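Local coordinates for protein inositol monophosphatase (Zymomonas mobilis, PDB 4N81) that probably acts as a magnesium-dependent phosphatase of the inositol monophosphatase family, hydrolysing phosphate monoesters, at residues H14-D18 and E125-G129; P113-I118 and A212-I217. All coordinates share one frame; numbering follows the deposited sequence.

Contact 1. Residues H14-D18 and E125-G129; sequences HRLAD and ERWVG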
loop_
_atom_site.group_PDB
_atom_site.type_symbol
_atom_site.label_atom_id
_atom_site.label_comp_id
_atom_site.label_asym_id
_atom_site.label_seq_id
_atom_site.Cartn_x
_atom_site.Cartn_y
_atom_site.Cartn_z
ATOM N N HIS A 14 11.838 15.689 -15.692
ATOM C CA HIS A 14 11.985 15.987 -14.275
ATOM C C HIS A 14 11.290 17.269 -13.900
ATOM O O HIS A 14 10.691 17.375 -12.804
ATOM C CB HIS A 14 13.477 16.144 -13.907
ATOM C CG HIS A 14 14.171 14.828 -13.688
ATOM N ND1 HIS A 14 13.878 14.008 -12.621
ATOM C CD2 HIS A 14 15.119 14.180 -14.410
ATOM C CE1 HIS A 14 14.621 12.913 -12.688
ATOM N NE2 HIS A 14 15.379 12.987 -13.772
ATOM N N ARG A 15 11.358 18.253 -14.804
ATOM C CA ARG A 15 10.661 19.515 -14.496
ATOM C C ARG A 15 9.141 19.332 -14.422
ATOM O O ARG A 15 8.472 19.872 -13.524
ATOM C CB ARG A 15 11.065 20.615 -15.520
ATOM C CG ARG A 15 10.216 21.891 -15.451
ATOM C CD ARG A 15 10.997 23.179 -15.805
ATOM N NE ARG A 15 11.016 23.565 -17.222
ATOM C CZ ARG A 15 11.961 23.199 -18.097
ATOM N NH1 ARG A 15 12.947 22.383 -17.715
ATOM N NH2 ARG A 15 11.907 23.617 -19.365
ATOM N N LEU A 16 8.605 18.495 -15.317
ATOM C CA LEU A 16 7.175 18.227 -15.302
ATOM C C LEU A 16 6.811 17.497 -14.022
ATOM O O LEU A 16 5.790 17.787 -13.385
ATOM C CB LEU A 16 6.784 17.386 -16.522
ATOM C CG LEU A 16 7.062 18.052 -17.887
ATOM C CD1 LEU A 16 6.702 17.064 -18.970
ATOM C CD2 LEU A 16 6.259 19.333 -18.081
ATOM N N ALA A 17 7.670 16.574 -13.596
ATOM C CA ALA A 17 7.337 15.852 -12.373
ATOM C C ALA A 17 7.347 16.775 -11.170
ATOM O O ALA A 17 6.468 16.644 -10.273
ATOM C CB ALA A 17 8.256 14.623 -12.138
ATOM N N ASP A 18 8.285 17.726 -11.163
ATOM C CA ASP A 18 8.369 18.682 -10.045
ATOM C C ASP A 18 7.145 19.594 -9.985
ATOM O O ASP A 18 6.562 19.857 -8.912
ATOM C CB ASP A 18 9.582 19.622 -10.198
ATOM C CG ASP A 18 10.914 18.893 -10.034
ATOM O OD1 ASP A 18 10.901 17.743 -9.529
ATOM O OD2 ASP A 18 11.962 19.491 -10.401
ATOM N N GLU A 125 10.048 9.803 -4.003
ATOM C CA GLU A 125 10.689 8.643 -4.581
ATOM C C GLU A 125 10.447 8.767 -6.079
ATOM O O GLU A 125 9.281 8.813 -6.526
ATOM C CB GLU A 125 9.966 7.392 -4.075
ATOM C CG GLU A 125 10.001 7.304 -2.527
ATOM C CD GLU A 125 9.290 6.042 -1.981
ATOM O OE1 GLU A 125 9.950 5.211 -1.297
ATOM O OE2 GLU A 125 8.070 5.923 -2.230
ATOM N N ARG A 126 11.535 8.733 -6.847
ATOM C CA ARG A 126 11.442 8.985 -8.271
ATOM C C ARG A 126 12.242 7.940 -9.061
ATOM O O ARG A 126 13.467 7.791 -8.863
ATOM C CB ARG A 126 11.965 10.390 -8.605
ATOM C CG ARG A 126 11.813 10.712 -10.113
ATOM C CD ARG A 126 12.118 12.209 -10.435
ATOM N NE ARG A 126 11.172 13.073 -9.732
ATOM C CZ ARG A 126 11.115 14.404 -9.841
ATOM N NH1 ARG A 126 11.947 15.071 -10.648
ATOM N NH2 ARG A 126 10.206 15.065 -9.133
ATOM N N TRP A 127 11.529 7.203 -9.909
ATOM C CA TRP A 127 12.137 6.238 -10.829
ATOM C C TRP A 127 12.264 6.904 -12.206
ATOM O O TRP A 127 11.293 7.513 -12.648
ATOM C CB TRP A 127 11.155 5.071 -11.013
ATOM C CG TRP A 127 11.016 4.120 -9.855
ATOM C CD1 TRP A 127 11.663 2.891 -9.709
ATOM C CD2 TRP A 127 10.185 4.285 -8.697
ATOM N NE1 TRP A 127 11.288 2.318 -8.495
ATOM C CE2 TRP A 127 10.363 3.128 -7.877
ATOM C CE3 TRP A 127 9.329 5.311 -8.244
ATOM C CZ2 TRP A 127 9.648 2.941 -6.670
ATOM C CZ3 TRP A 127 8.635 5.132 -7.034
ATOM C CH2 TRP A 127 8.793 3.953 -6.264
ATOM N N VAL A 128 13.426 6.779 -12.873
ATOM C CA VAL A 128 13.591 7.336 -14.216
ATOM C C VAL A 128 14.138 6.239 -15.121
ATOM O O VAL A 128 15.202 5.668 -14.827
ATOM C CB VAL A 128 14.619 8.480 -14.226
ATOM C CG1 VAL A 128 14.700 9.104 -15.643
ATOM C CG2 VAL A 128 14.227 9.526 -13.170
ATOM N N GLY A 129 13.435 5.963 -16.230
ATOM C CA GLY A 129 13.908 4.990 -17.211
ATOM C C GLY A 129 14.015 5.611 -18.592
ATOM O O GLY A 129 13.231 6.522 -18.939
#
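Arg-126, on strand 125-130, reaches across to His-14, Ala-17 and Asp-18 on helix 7-24, illustrating how one long side chain can fasten a helix to the large sheet of the inositol monophosphatase fold. Segments 14-18 and 125-129 run roughly antiparallel, their axes 11.3 Å apart. From CB, which points at the helix, the chain first runs straight, with CG anti to the backbone N (chi1 -177°) and lying against Ile-117 of the adjacent strand. CD meets the imidazole, 3.3 Å from His-14 ND1. A bend at chi3 then turns the guanidinium toward His-14 and Asp-18. NE donates to Asn-119, and CZ lies beneath the methyl of Ala-17, whose CB covers one face of the group. NH1 gives His-14 ND1 a nearly straight hydrogen bond of 3.0 Å, lying almost in the planes of both ring and guanidinium; with ND1 accepting, a neutral His-14 would carry its proton on NE2. An alanine here would remove both gripping nitrogens, and Asp-18 would probably lose its salt-bridge mate while the His-14 ring became freer to turn. Beyond the arginine, Val-128 CG2 touches His-14 CE1 at 3.4 Å. The salt bridge is end-on but converges on a single oxygen: Asp-18 OD1 receives NH1 at 3.1 Å from above its carboxylate plane and NH2 at 2.8 Å nearly in line with its C-O bond.

Contact 2. Residues P113-I118 and A212-I217; sequences PVLGII and AALVPI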
loop_
_atom_site.group_PDB
_atom_site.type_symbol
_atom_site.label_atom_id
_atom_site.label_comp_id
_atom_site.label_asym_id
_atom_site.label_seq_id
_atom_site.Cartn_x
_atom_site.Cartn_y
_atom_site.Cartn_z
ATOM N N PRO A 113 7.111 3.545 -25.803
ATOM C CA PRO A 113 7.741 4.415 -24.795
ATOM C C PRO A 113 9.239 4.388 -24.914
ATOM O O PRO A 113 9.818 3.303 -25.036
ATOM C CB PRO A 113 7.348 3.757 -23.457
ATOM C CG PRO A 113 6.076 2.986 -23.770
ATOM C CD PRO A 113 6.231 2.524 -25.217
ATOM N N VAL A 114 9.867 5.548 -24.816
ATOM C CA VAL A 114 11.332 5.613 -24.829
ATOM C C VAL A 114 11.854 6.324 -23.566
ATOM O O VAL A 114 13.061 6.302 -23.282
ATOM C CB VAL A 114 11.870 6.314 -26.066
ATOM C CG1 VAL A 114 11.458 5.533 -27.341
ATOM C CG2 VAL A 114 11.352 7.756 -26.115
ATOM N N LEU A 115 10.950 6.916 -22.783
ATOM C CA LEU A 115 11.406 7.580 -21.537
ATOM C C LEU A 115 10.250 7.535 -20.571
ATOM O O LEU A 115 9.127 7.723 -20.999
ATOM C CB LEU A 115 11.739 9.073 -21.890
ATOM C CG LEU A 115 12.143 10.128 -20.864
ATOM C CD1 LEU A 115 12.611 11.347 -21.705
ATOM C CD2 LEU A 115 11.042 10.568 -19.969
ATOM N N GLY A 116 10.506 7.303 -19.279
ATOM C CA GLY A 116 9.412 7.247 -18.326
ATOM C C GLY A 116 9.880 7.704 -16.958
ATOM O O GLY A 116 11.002 7.403 -16.552
ATOM N N ILE A 117 9.020 8.406 -16.231
ATOM C CA ILE A 117 9.274 8.731 -14.833
ATOM C C ILE A 117 8.049 8.291 -14.038
ATOM O O ILE A 117 6.876 8.513 -14.496
ATOM C CB ILE A 117 9.522 10.274 -14.641
ATOM C CG1 ILE A 117 10.915 10.659 -15.181
ATOM C CG2 ILE A 117 9.449 10.666 -13.153
ATOM C CD1 ILE A 117 11.307 12.132 -14.946
ATOM N N ILE A 118 8.311 7.657 -12.885
ATOM C CA ILE A 118 7.298 7.516 -11.830
ATOM C C ILE A 118 7.747 8.423 -10.702
ATOM O O ILE A 118 8.871 8.280 -10.210
ATOM C CB ILE A 118 7.244 6.082 -11.210
ATOM C CG1 ILE A 118 6.826 5.008 -12.265
ATOM C CG2 ILE A 118 6.251 6.063 -10.036
ATOM C CD1 ILE A 118 7.299 3.533 -11.843
ATOM N N ALA A 212 2.611 3.487 -20.087
ATOM C CA ALA A 212 3.649 3.986 -20.989
ATOM C C ALA A 212 4.941 4.270 -20.222
ATOM O O ALA A 212 6.011 3.831 -20.644
ATOM C CB ALA A 212 3.175 5.291 -21.712
ATOM N N ALA A 213 4.851 4.995 -19.098
ATOM C CA ALA A 213 6.099 5.370 -18.350
ATOM C C ALA A 213 6.774 4.129 -17.744
ATOM O O ALA A 213 7.989 4.144 -17.452
ATOM C CB ALA A 213 5.765 6.368 -17.209
ATOM N N LEU A 214 5.972 3.110 -17.447
ATOM C CA LEU A 214 6.528 1.976 -16.704
ATOM C C LEU A 214 7.487 1.153 -17.540
ATOM O O LEU A 214 8.439 0.532 -17.008
ATOM C CB LEU A 214 5.404 1.060 -16.236
ATOM C CG LEU A 214 4.247 1.763 -15.509
ATOM C CD1 LEU A 214 3.195 0.751 -15.222
ATOM C CD2 LEU A 214 4.731 2.441 -14.208
ATOM N N VAL A 215 7.180 1.058 -18.834
ATOM C CA VAL A 215 8.012 0.119 -19.624
ATOM C C VAL A 215 9.560 0.404 -19.631
ATOM O O VAL A 215 10.362 -0.497 -19.367
ATOM C CB VAL A 215 7.456 -0.023 -21.116
ATOM C CG1 VAL A 215 8.299 -1.059 -21.948
ATOM C CG2 VAL A 215 5.942 -0.423 -21.106
ATOM N N PRO A 216 9.985 1.640 -19.942
ATOM C CA PRO A 216 11.432 1.931 -19.923
ATOM C C PRO A 216 12.047 1.728 -18.550
ATOM O O PRO A 216 13.221 1.356 -18.447
ATOM C CB PRO A 216 11.514 3.416 -20.346
ATOM C CG PRO A 216 10.206 3.712 -20.971
ATOM C CD PRO A 216 9.193 2.818 -20.354
ATOM N N ILE A 217 11.264 1.989 -17.505
ATOM C CA ILE A 217 11.793 1.888 -16.137
ATOM C C ILE A 217 12.048 0.421 -15.794
ATOM O O ILE A 217 13.161 0.052 -15.417
ATOM C CB ILE A 217 10.779 2.506 -15.133
ATOM C CG1 ILE A 217 10.761 4.035 -15.354
ATOM C CG2 ILE A 217 11.057 2.080 -13.650
ATOM C CD1 ILE A 217 9.594 4.717 -14.549
#
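Gly-116 brings its backbone almost against that of Ala-213, with the two CA atoms 3.8 Å apart, and the Gly-116 CA-H points at Ala-213 O over 3.5 Å at 163°. Only a residue without a side chain suits this arrangement, since a CB on Gly-116 would run into that same carbonyl oxygen. The pair illustrates how a glycine in a strand lets a turn entering a helix settle directly on a sheet. Here strand 112-120 meets the start of helix 214-220, just after Asp-210, a predicted magnesium ligand, in a run that resembles the family's C-terminal signature. Around the glycine the fit is made by carbon. Pro-216 sets its CG against the strand, 3.8 Å from Leu-115 N, while its CD meets Pro-113 CB. Pro-113 in turn leans on the Ala-212 carbonyl. Between Pro-113 and Gly-116 the strand carries a classic beta bulge, Val-114 and Leu-115 sharing Leu-107 as their partner on the neighbouring strand. At the far end Ile-118 spreads CG1 and CD1 between Ile-217 and Leu-214: CG1 is 3.6 Å from Ile-217 CD1, and CD1 is 3.7 Å from Leu-214 CD2. Ile-217 places CG1 beside its own backbone N (chi1 -70°), which lays that methylene over Gly-116 O. The Leu-214 side chain lies only about 6 Å from those of Asp-89 and Asp-210, next to the predicted metal site. With no conventional hydrogen bond crossing this buried interface, its cohesion probably rests on close apolar fit, with one CA-H...O contact added.

From the N terminus, helix 7-24 comes first, then strand 112-120, then its hairpin partner 125-130, and last helix 214-220. Contact 1 closes the long loop from the first helix to the second hairpin strand; contact 2 starts inside that loop and closes beyond it, so the two cross rather than nest. The hairpin joins them through probable hydrogen bonds, Gly-129 N to Gly-116 O at 2.8 Å and Trp-127 N to Ile-118 O at 2.9 Å. Side chains from its two faces complete the tie: Ile-117 packs on His-14, while Trp-127 packs on Ile-217. The sheet is thus held between the N-terminal helix and the helix following Asp-210.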